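Local coordinates for transcriptional regulator, crp family (Thermotoga maritima, PDB 1O5L), which probably binds DNA as a transcription factor of the CRP family, with a cyclic nucleotide-binding-like domain and a helix-turn-helix domain, at residues S132-L135 with F136-T140; I73-S76 with G77-F80; L118-L121 with K122-E126. All blocks are in the same frame, centred on the assembly; numbering follows the deposited sequence.

Contact 1 (S132-L135 with F136-T140); sequences SEKL and FFLTT
Near the C-terminal end of the long helix 114-139, S132 to L135 are joined to F136, F137, L138 and T139 by a ladder of i to i+4 bonds. F136 N donates to S132 O (3.0 Å), F137 N to E133 O and L138 N to K134 O, with N-H...O angles of 152 to 159°. The fourth bond is made by a side chain: T139 OG1 donates to L135 O at 2.7 Å. With chi1 at 57°, OG1 of T139 lies between its own backbone N and carbonyl carbon, turned back along the helix. The CG2 methyl of T139 meets CD1 of L135 at 4.1 Å, the two side chains crossing obliquely. In CRP-family proteins this long helix is the dimerisation helix, and here L135 packs on V131 of the second subunit, while F136 meets the ring of H55 of that subunit. Along the same chain, CD2 of F136 lies 3.4 Å from S132 O, and CE2 lies 3.9 Å from S132 OG. One turn on, T140 OG1 donates to F136 O (2.7 Å) from above the carbonyl plane, while T139 N reaches the same oxygen from the opposite face.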
ATOM      1  N   SER A 132       1.438   9.617   2.180  1.00 51.96           N
ATOM      2  CA  SER A 132       2.246  10.238   1.141  1.00 51.90           C
ATOM      3  C   SER A 132       2.014  11.752   1.014  1.00 50.66           C
ATOM      4  O   SER A 132       2.974  12.524   0.911  1.00 50.10           O
ATOM      5  CB  SER A 132       2.020   9.522  -0.195  1.00 51.36           C
ATOM      6  OG  SER A 132       2.718  10.167  -1.268  1.00 54.50           O
ATOM      7  N   GLU A 133       0.747  12.155   1.034  1.00 50.09           N
ATOM      8  CA  GLU A 133       0.331  13.558   0.928  1.00 50.46           C
ATOM      9  C   GLU A 133       0.746  14.347   2.165  1.00 49.65           C
ATOM     10  O   GLU A 133       1.241  15.453   2.049  1.00 49.22           O
ATOM     11  CB  GLU A 133      -1.200  13.677   0.666  1.00 50.67           C
ATOM     12  CG  GLU A 133      -1.579  13.344  -0.789  1.00 52.45           C
ATOM     13  CD  GLU A 133      -3.075  13.360  -1.099  1.00 53.11           C
ATOM     14  OE1 GLU A 133      -3.869  13.825  -0.263  1.00 57.47           O
ATOM     15  OE2 GLU A 133      -3.460  12.907  -2.209  1.00 56.29           O
ATOM     16  N   LYS A 134       0.564  13.755   3.340  1.00 49.38           N
ATOM     17  CA  LYS A 134       1.050  14.329   4.588  1.00 49.09           C
ATOM     18  C   LYS A 134       2.569  14.548   4.551  1.00 49.70           C
ATOM     19  O   LYS A 134       3.058  15.629   4.906  1.00 49.02           O
ATOM     20  CB  LYS A 134       0.665  13.416   5.774  1.00 48.87           C
ATOM     21  CG  LYS A 134       1.026  13.997   7.161  1.00 49.43           C
ATOM     22  CD  LYS A 134       0.395  13.231   8.326  1.00 48.29           C
ATOM     23  CE  LYS A 134       0.938  13.706   9.667  1.00 47.90           C
ATOM     24  NZ  LYS A 134       0.531  12.861  10.809  1.00 45.88           N
ATOM     25  N   LEU A 135       3.308  13.520   4.120  1.00 49.80           N
ATOM     26  CA  LEU A 135       4.759  13.606   4.010  1.00 50.25           C
ATOM     27  C   LEU A 135       5.220  14.682   3.044  1.00 50.05           C
ATOM     28  O   LEU A 135       6.205  15.342   3.325  1.00 50.55           O
ATOM     29  CB  LEU A 135       5.375  12.256   3.588  1.00 50.17           C
ATOM     30  CG  LEU A 135       6.907  12.136   3.563  1.00 49.91           C
ATOM     31  CD1 LEU A 135       7.550  12.562   4.902  1.00 50.82           C
ATOM     32  CD2 LEU A 135       7.321  10.704   3.230  1.00 50.26           C
ATOM     33  N   PHE A 136       4.542  14.836   1.904  1.00 50.33           N
ATOM     34  CA  PHE A 136       4.859  15.922   0.948  1.00 50.51           C
ATOM     35  C   PHE A 136       4.589  17.299   1.573  1.00 50.09           C
ATOM     36  O   PHE A 136       5.397  18.215   1.424  1.00 49.26           O
ATOM     37  CB  PHE A 136       4.047  15.824  -0.362  1.00 51.64           C
ATOM     38  CG  PHE A 136       4.692  14.982  -1.449  1.00 52.66           C
ATOM     39  CD1 PHE A 136       5.960  15.297  -1.959  1.00 54.32           C
ATOM     40  CD2 PHE A 136       4.005  13.883  -1.996  1.00 54.65           C
ATOM     41  CE1 PHE A 136       6.550  14.501  -2.975  1.00 53.25           C
ATOM     42  CE2 PHE A 136       4.587  13.080  -3.022  1.00 54.10           C
ATOM     43  CZ  PHE A 136       5.852  13.392  -3.507  1.00 54.03           C
ATOM     44  N   PHE A 137       3.446  17.460   2.248  1.00 49.69           N
ATOM     45  CA  PHE A 137       3.096  18.773   2.824  1.00 49.51           C
ATOM     46  C   PHE A 137       4.108  19.211   3.891  1.00 49.56           C
ATOM     47  O   PHE A 137       4.393  20.379   4.024  1.00 49.73           O
ATOM     48  CB  PHE A 137       1.708  18.784   3.457  1.00 49.33           C
ATOM     49  CG  PHE A 137       0.568  18.645   2.495  1.00 47.93           C
ATOM     50  CD1 PHE A 137       0.481  19.431   1.353  1.00 49.93           C
ATOM     51  CD2 PHE A 137      -0.488  17.802   2.801  1.00 48.24           C
ATOM     52  CE1 PHE A 137      -0.625  19.343   0.485  1.00 49.04           C
ATOM     53  CE2 PHE A 137      -1.600  17.684   1.941  1.00 49.83           C
ATOM     54  CZ  PHE A 137      -1.667  18.468   0.784  1.00 50.11           C
ATOM     55  N   LEU A 138       4.645  18.266   4.643  1.00 50.26           N
ATOM     56  CA  LEU A 138       5.639  18.564   5.673  1.00 50.86           C
ATOM     57  C   LEU A 138       7.090  18.745   5.151  1.00 51.35           C
ATOM     58  O   LEU A 138       7.939  19.183   5.912  1.00 51.32           O
ATOM     59  CB  LEU A 138       5.602  17.480   6.762  1.00 50.20           C
ATOM     60  CG  LEU A 138       4.316  17.510   7.603  1.00 50.14           C
ATOM     61  CD1 LEU A 138       4.256  16.322   8.508  1.00 51.44           C
ATOM     62  CD2 LEU A 138       4.196  18.798   8.416  1.00 49.07           C
ATOM     63  N   THR A 139       7.363  18.424   3.880  1.00 51.54           N
ATOM     64  CA  THR A 139       8.715  18.525   3.323  1.00 51.52           C
ATOM     65  C   THR A 139       8.857  19.433   2.079  1.00 52.69           C
ATOM     66  O   THR A 139       9.940  19.558   1.528  1.00 51.92           O
ATOM     67  CB  THR A 139       9.287  17.097   3.034  1.00 51.67           C
ATOM     68  OG1 THR A 139       8.443  16.357   2.148  1.00 48.48           O
ATOM     69  CG2 THR A 139       9.290  16.243   4.285  1.00 52.41           C
ATOM     70  N   THR A 140       7.770  20.049   1.636  1.00 54.73           N
ATOM     71  CA  THR A 140       7.791  20.935   0.481  1.00 56.88           C
ATOM     72  C   THR A 140       7.140  22.249   0.854  1.00 59.21           C
ATOM     73  O   THR A 140       6.224  22.723   0.170  1.00 60.58           O
ATOM     74  CB  THR A 140       7.030  20.360  -0.706  1.00 56.92           C
ATOM     75  OG1 THR A 140       5.650  20.190  -0.340  1.00 57.20           O
ATOM     76  CG2 THR A 140       7.550  18.957  -1.097  1.00 57.67           C
TER

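Contact 2 (I73-S76 with G77-F80); sequences IIAS and GFIF
At the edge of the F78 ring, near its plane, lies the carbonyl oxygen A75 O, 4.0 Å from F78 CD2, while the A75 CB methyl, off the ring plane, is 4.1 Å from the same CD2. On the ring of F80, one face carries the CG2 methyl of its chain neighbour I79, 3.6 Å above the plane and displaced toward the rim. The backbone from A75 to I79 turns tightly. F78 N donates to A75 O at 3.0 Å with an N-H...O angle of 157°, yet the nitrogen sits 50° out of the carbonyl plane, so the bond, which spans i to i+3, does not lie on a lone pair of the carbonyl. I79 N to S76 O repeats the i to i+3 spacing but is weak (3.4 Å). A water bridges S76 O, to which it donates at 2.6 Å, and F80 N, from which it accepts. The apolar side of the turn is closed by I79, whose CG1 stands anti to its carbonyl carbon (chi1 -65°), which lets CD1 reach I73 CG2 at 3.7 Å; the two side chains cross at about a right angle. In the cyclic nucleotide-binding domain, this short turn follows strand 72-73 at the border of a sheet. I73 and I79 both lie on V43 of strand 42-48, and I74 shares backbone bonds with L44. Toward helix 114-139, S76 OG makes a probable hydrogen bond to D123, and F80 rests on K103 and L107 of helix 103-112. From the second subunit, F128 of its long helix meets the F78 ring, the two planes steeply inclined.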
ATOM      1  N   ILE A  73      -9.664  -4.044   8.779  1.00 59.08           N
ATOM      2  CA  ILE A  73      -8.358  -4.722   8.880  1.00 58.34           C
ATOM      3  C   ILE A  73      -7.351  -3.813   9.595  1.00 57.43           C
ATOM      4  O   ILE A  73      -7.266  -2.642   9.298  1.00 58.46           O
ATOM      5  CB  ILE A  73      -7.791  -5.107   7.491  1.00 58.10           C
ATOM      6  CG1 ILE A  73      -8.766  -6.002   6.722  1.00 59.23           C
ATOM      7  CG2 ILE A  73      -6.423  -5.852   7.653  1.00 59.07           C
ATOM      8  CD1 ILE A  73      -8.554  -6.016   5.222  1.00 58.97           C
ATOM      9  N   ILE A  74      -6.599  -4.377  10.528  1.00 56.46           N
ATOM     10  CA  ILE A  74      -5.540  -3.690  11.239  1.00 56.12           C
ATOM     11  C   ILE A  74      -4.147  -3.737  10.523  1.00 56.35           C
ATOM     12  O   ILE A  74      -3.620  -4.815  10.238  1.00 56.81           O
ATOM     13  CB  ILE A  74      -5.420  -4.306  12.637  1.00 56.15           C
ATOM     14  CG1 ILE A  74      -6.738  -4.091  13.385  1.00 58.44           C
ATOM     15  CG2 ILE A  74      -4.200  -3.714  13.397  1.00 55.08           C
ATOM     16  CD1 ILE A  74      -6.870  -4.913  14.618  1.00 61.69           C
ATOM     17  N   ALA A  75      -3.555  -2.563  10.303  1.00 55.52           N
ATOM     18  CA  ALA A  75      -2.201  -2.425   9.764  1.00 54.85           C
ATOM     19  C   ALA A  75      -2.102  -3.113   8.419  1.00 53.64           C
ATOM     20  O   ALA A  75      -1.141  -3.822   8.143  1.00 53.38           O
ATOM     21  CB  ALA A  75      -1.146  -2.985  10.751  1.00 54.88           C
ATOM     22  N   SER A  76      -3.099  -2.849   7.585  1.00 53.16           N
ATOM     23  CA  SER A  76      -3.287  -3.533   6.312  1.00 52.59           C
ATOM     24  C   SER A  76      -2.097  -3.373   5.349  1.00 51.12           C
ATOM     25  O   SER A  76      -1.657  -4.332   4.696  1.00 51.26           O
ATOM     26  CB  SER A  76      -4.624  -3.073   5.675  1.00 52.63           C
ATOM     27  OG  SER A  76      -4.537  -1.775   5.091  1.00 54.93           O
ATOM     28  N   GLY A  77      -1.585  -2.163   5.252  1.00 50.21           N
ATOM     29  CA  GLY A  77      -0.407  -1.890   4.421  1.00 50.06           C
ATOM     30  C   GLY A  77       0.922  -2.532   4.848  1.00 49.10           C
ATOM     31  O   GLY A  77       1.890  -2.482   4.101  1.00 48.53           O
ATOM     32  N   PHE A  78       0.960  -3.127   6.045  1.00 49.03           N
ATOM     33  CA  PHE A  78       2.190  -3.710   6.590  1.00 49.11           C
ATOM     34  C   PHE A  78       2.182  -5.238   6.494  1.00 48.78           C
ATOM     35  O   PHE A  78       3.228  -5.880   6.641  1.00 47.97           O
ATOM     36  CB  PHE A  78       2.393  -3.251   8.047  1.00 49.37           C
ATOM     37  CG  PHE A  78       2.643  -1.766   8.190  1.00 48.98           C
ATOM     38  CD1 PHE A  78       3.919  -1.251   8.055  1.00 48.96           C
ATOM     39  CD2 PHE A  78       1.603  -0.897   8.472  1.00 49.86           C
ATOM     40  CE1 PHE A  78       4.166   0.142   8.180  1.00 51.56           C
ATOM     41  CE2 PHE A  78       1.835   0.504   8.600  1.00 51.43           C
ATOM     42  CZ  PHE A  78       3.108   1.017   8.457  1.00 49.94           C
ATOM     43  N   ILE A  79       1.010  -5.814   6.222  1.00 48.99           N
ATOM     44  CA  ILE A  79       0.839  -7.270   6.296  1.00 49.23           C
ATOM     45  C   ILE A  79       1.786  -7.991   5.375  1.00 49.01           C
ATOM     46  O   ILE A  79       2.490  -8.907   5.823  1.00 48.80           O
ATOM     47  CB  ILE A  79      -0.637  -7.683   6.023  1.00 49.72           C
ATOM     48  CG1 ILE A  79      -1.562  -7.156   7.125  1.00 49.49           C
ATOM     49  CG2 ILE A  79      -0.772  -9.202   5.948  1.00 49.31           C
ATOM     50  CD1 ILE A  79      -3.050  -7.118   6.718  1.00 50.70           C
ATOM     51  N   PHE A  80       1.882  -7.520   4.121  1.00 48.69           N
ATOM     52  CA  PHE A  80       2.616  -8.227   3.072  1.00 48.20           C
ATOM     53  C   PHE A  80       4.013  -7.671   2.740  1.00 49.08           C
ATOM     54  O   PHE A  80       4.600  -8.045   1.718  1.00 48.62           O
ATOM     55  CB  PHE A  80       1.714  -8.390   1.818  1.00 47.76           C
ATOM     56  CG  PHE A  80       0.509  -9.334   2.050  1.00 47.09           C
ATOM     57  CD1 PHE A  80       0.683 -10.721   2.070  1.00 46.48           C
ATOM     58  CD2 PHE A  80      -0.764  -8.821   2.302  1.00 46.01           C
ATOM     59  CE1 PHE A  80      -0.406 -11.589   2.313  1.00 45.88           C
ATOM     60  CE2 PHE A  80      -1.847  -9.643   2.545  1.00 44.06           C
ATOM     61  CZ  PHE A  80      -1.659 -11.060   2.558  1.00 47.69           C
TER
HETATM   62  O   HOH W   1       0.074  -5.491   3.091  1.00 24.52           O

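Contact 3 (L118-L121 with K122-E126); sequences LFFL and KDVSE
F120 and V124, one turn apart on the long helix 114-139, meet side chain to side chain: the CG2 methyl of V124 sits over one face of the F120 ring in a CH-pi contact, 4.2 Å from the centroid and 18° off the ring normal. F120 CG, anti to the backbone N (chi1 -173°), sets the ring beside the path of V124 CG2, which stands anti to its own carbonyl carbon. The helix follows the beta domain and pairs with its mate in the CRP-type dimer, and its i to i+4 ladder sets the spacing: K122 N to L118 O, D123 N to F119 O and V124 N to F120 O are all regular bonds, the last being the straightest of the three at 169°. In the next shell, F106 meets the F120 ring edge-to-face, and S76, the partner of D123 OD1, also packs on V124. L121 packs on L121, and V124 on V124, of the second subunit, a self-pairing that is consistent with a position close to the twofold axis of the dimer; S125 packs on G77 of that subunit. With an alanine here in place of S125 the hydroxyl is gone, and L121 O is likely to be left with the backbone N-H of that residue as its one donor from this pair of segments. As it stands, L121 O is gripped twice by one residue: S125 N donates to it at 2.9 Å, and S125 OG at 2.7 Å from the opposite face of the carbonyl plane.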
ATOM      1  N   LEU A 118     -10.414  -6.152  -4.521  1.00 50.05           N
ATOM      2  CA  LEU A 118     -10.584  -4.736  -4.773  1.00 50.53           C
ATOM      3  C   LEU A 118     -10.689  -3.916  -3.488  1.00 50.22           C
ATOM      4  O   LEU A 118     -10.041  -2.883  -3.377  1.00 47.99           O
ATOM      5  CB  LEU A 118     -11.807  -4.485  -5.643  1.00 51.11           C
ATOM      6  CG  LEU A 118     -11.523  -4.515  -7.149  1.00 52.78           C
ATOM      7  CD1 LEU A 118     -12.819  -4.637  -7.920  1.00 52.62           C
ATOM      8  CD2 LEU A 118     -10.762  -3.268  -7.555  1.00 52.88           C
ATOM      9  N   PHE A 119     -11.506  -4.395  -2.540  1.00 50.32           N
ATOM     10  CA  PHE A 119     -11.638  -3.766  -1.237  1.00 50.63           C
ATOM     11  C   PHE A 119     -10.294  -3.619  -0.530  1.00 50.82           C
ATOM     12  O   PHE A 119      -9.939  -2.513  -0.121  1.00 50.08           O
ATOM     13  CB  PHE A 119     -12.598  -4.554  -0.352  1.00 51.93           C
ATOM     14  CG  PHE A 119     -12.722  -3.995   1.037  1.00 52.66           C
ATOM     15  CD1 PHE A 119     -11.844  -4.404   2.050  1.00 55.43           C
ATOM     16  CD2 PHE A 119     -13.691  -3.042   1.331  1.00 54.73           C
ATOM     17  CE1 PHE A 119     -11.937  -3.860   3.344  1.00 55.94           C
ATOM     18  CE2 PHE A 119     -13.806  -2.510   2.630  1.00 55.26           C
ATOM     19  CZ  PHE A 119     -12.929  -2.924   3.634  1.00 54.52           C
ATOM     20  N   PHE A 120      -9.564  -4.737  -0.398  1.00 50.58           N
ATOM     21  CA  PHE A 120      -8.226  -4.783   0.200  1.00 50.34           C
ATOM     22  C   PHE A 120      -7.221  -3.855  -0.497  1.00 50.79           C
ATOM     23  O   PHE A 120      -6.499  -3.096   0.168  1.00 50.85           O
ATOM     24  CB  PHE A 120      -7.676  -6.236   0.198  1.00 50.90           C
ATOM     25  CG  PHE A 120      -6.368  -6.384   0.944  1.00 50.49           C
ATOM     26  CD1 PHE A 120      -6.324  -6.209   2.316  1.00 51.75           C
ATOM     27  CD2 PHE A 120      -5.198  -6.625   0.281  1.00 52.19           C
ATOM     28  CE1 PHE A 120      -5.150  -6.298   3.013  1.00 50.27           C
ATOM     29  CE2 PHE A 120      -3.985  -6.726   0.994  1.00 51.47           C
ATOM     30  CZ  PHE A 120      -3.986  -6.562   2.364  1.00 51.04           C
ATOM     31  N   LEU A 121      -7.136  -3.927  -1.823  1.00 51.40           N
ATOM     32  CA  LEU A 121      -6.190  -3.084  -2.537  1.00 52.44           C
ATOM     33  C   LEU A 121      -6.558  -1.587  -2.349  1.00 53.11           C
ATOM     34  O   LEU A 121      -5.649  -0.754  -2.193  1.00 52.53           O
ATOM     35  CB  LEU A 121      -6.110  -3.443  -4.008  1.00 51.87           C
ATOM     36  CG  LEU A 121      -5.549  -4.806  -4.414  1.00 53.38           C
ATOM     37  CD1 LEU A 121      -5.701  -4.951  -5.925  1.00 52.87           C
ATOM     38  CD2 LEU A 121      -4.080  -5.006  -3.995  1.00 54.04           C
ATOM     39  N   LYS A 122      -7.872  -1.282  -2.331  1.00 53.45           N
ATOM     40  CA  LYS A 122      -8.387   0.052  -2.015  1.00 54.30           C
ATOM     41  C   LYS A 122      -8.009   0.537  -0.603  1.00 54.87           C
ATOM     42  O   LYS A 122      -7.617   1.692  -0.414  1.00 54.19           O
ATOM     43  CB  LYS A 122      -9.914   0.095  -2.185  1.00 54.82           C
ATOM     44  CG  LYS A 122     -10.542   1.508  -2.116  1.00 55.40           C
ATOM     45  CD  LYS A 122     -12.086   1.497  -2.340  1.00 56.33           C
ATOM     46  CE  LYS A 122     -12.677   2.914  -2.122  1.00 59.02           C
ATOM     47  NZ  LYS A 122     -14.093   3.109  -2.641  1.00 60.25           N
ATOM     48  N   ASP A 123      -8.122  -0.351   0.378  1.00 55.45           N
ATOM     49  CA  ASP A 123      -7.772  -0.034   1.764  1.00 56.65           C
ATOM     50  C   ASP A 123      -6.291   0.348   1.909  1.00 56.72           C
ATOM     51  O   ASP A 123      -5.941   1.357   2.539  1.00 56.38           O
ATOM     52  CB  ASP A 123      -8.078  -1.236   2.651  1.00 57.37           C
ATOM     53  CG  ASP A 123      -7.828  -0.974   4.122  1.00 58.62           C
ATOM     54  OD1 ASP A 123      -6.711  -0.930   4.653  1.00 64.78           O
ATOM     55  OD2 ASP A 123      -8.788  -0.804   4.863  1.00 63.87           O
ATOM     56  N   VAL A 124      -5.440  -0.475   1.323  1.00 56.28           N
ATOM     57  CA  VAL A 124      -4.008  -0.262   1.367  1.00 56.93           C
ATOM     58  C   VAL A 124      -3.601   1.018   0.607  1.00 57.11           C
ATOM     59  O   VAL A 124      -2.753   1.794   1.108  1.00 57.35           O
ATOM     60  CB  VAL A 124      -3.244  -1.505   0.824  1.00 56.53           C
ATOM     61  CG1 VAL A 124      -1.785  -1.220   0.676  1.00 58.47           C
ATOM     62  CG2 VAL A 124      -3.458  -2.677   1.750  1.00 57.29           C
ATOM     63  N   SER A 125      -4.196   1.238  -0.575  1.00 56.37           N
ATOM     64  CA  SER A 125      -3.891   2.423  -1.385  1.00 56.52           C
ATOM     65  C   SER A 125      -4.335   3.756  -0.772  1.00 55.88           C
ATOM     66  O   SER A 125      -3.643   4.769  -0.906  1.00 54.94           O
ATOM     67  CB  SER A 125      -4.461   2.282  -2.787  1.00 56.22           C
ATOM     68  OG  SER A 125      -4.009   1.052  -3.328  1.00 58.68           O
ATOM     69  N   GLU A 126      -5.499   3.750  -0.144  1.00 56.47           N
ATOM     70  CA  GLU A 126      -6.020   4.928   0.554  1.00 56.66           C
ATOM     71  C   GLU A 126      -5.156   5.299   1.752  1.00 56.88           C
ATOM     72  O   GLU A 126      -4.901   6.476   1.998  1.00 56.80           O
ATOM     73  CB  GLU A 126      -7.493   4.725   0.983  1.00 56.90           C
ATOM     74  CG  GLU A 126      -8.500   4.985  -0.130  1.00 57.91           C
ATOM     75  CD  GLU A 126      -8.355   6.392  -0.667  1.00 61.55           C
ATOM     76  OE1 GLU A 126      -8.609   7.336   0.100  1.00 62.30           O
ATOM     77  OE2 GLU A 126      -7.929   6.564  -1.829  1.00 63.43           O
TER

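Overall arrangement
Contacts 1 and 3 lie on the same helix, 114-139, with centres about 21 Å apart and nearest atoms about 7 Å apart, so they are linked by the helix without touching. Contact 2 belongs to the beta-domain turn packed on that helix and meets contact 3 directly; their centres are about 10 Å apart. There S76 OG approaches D123 OD1 at 2.4 Å, short for the probable hydrogen bond it makes, and I73 CD1 packs on F120 CD1 at 3.7 Å. The centres of contacts 1 and 2 are about 22 Å apart within one chain, yet F78 packs on S132 of the second subunit, so the dimer brings the two together. All three contacts touch that subunit.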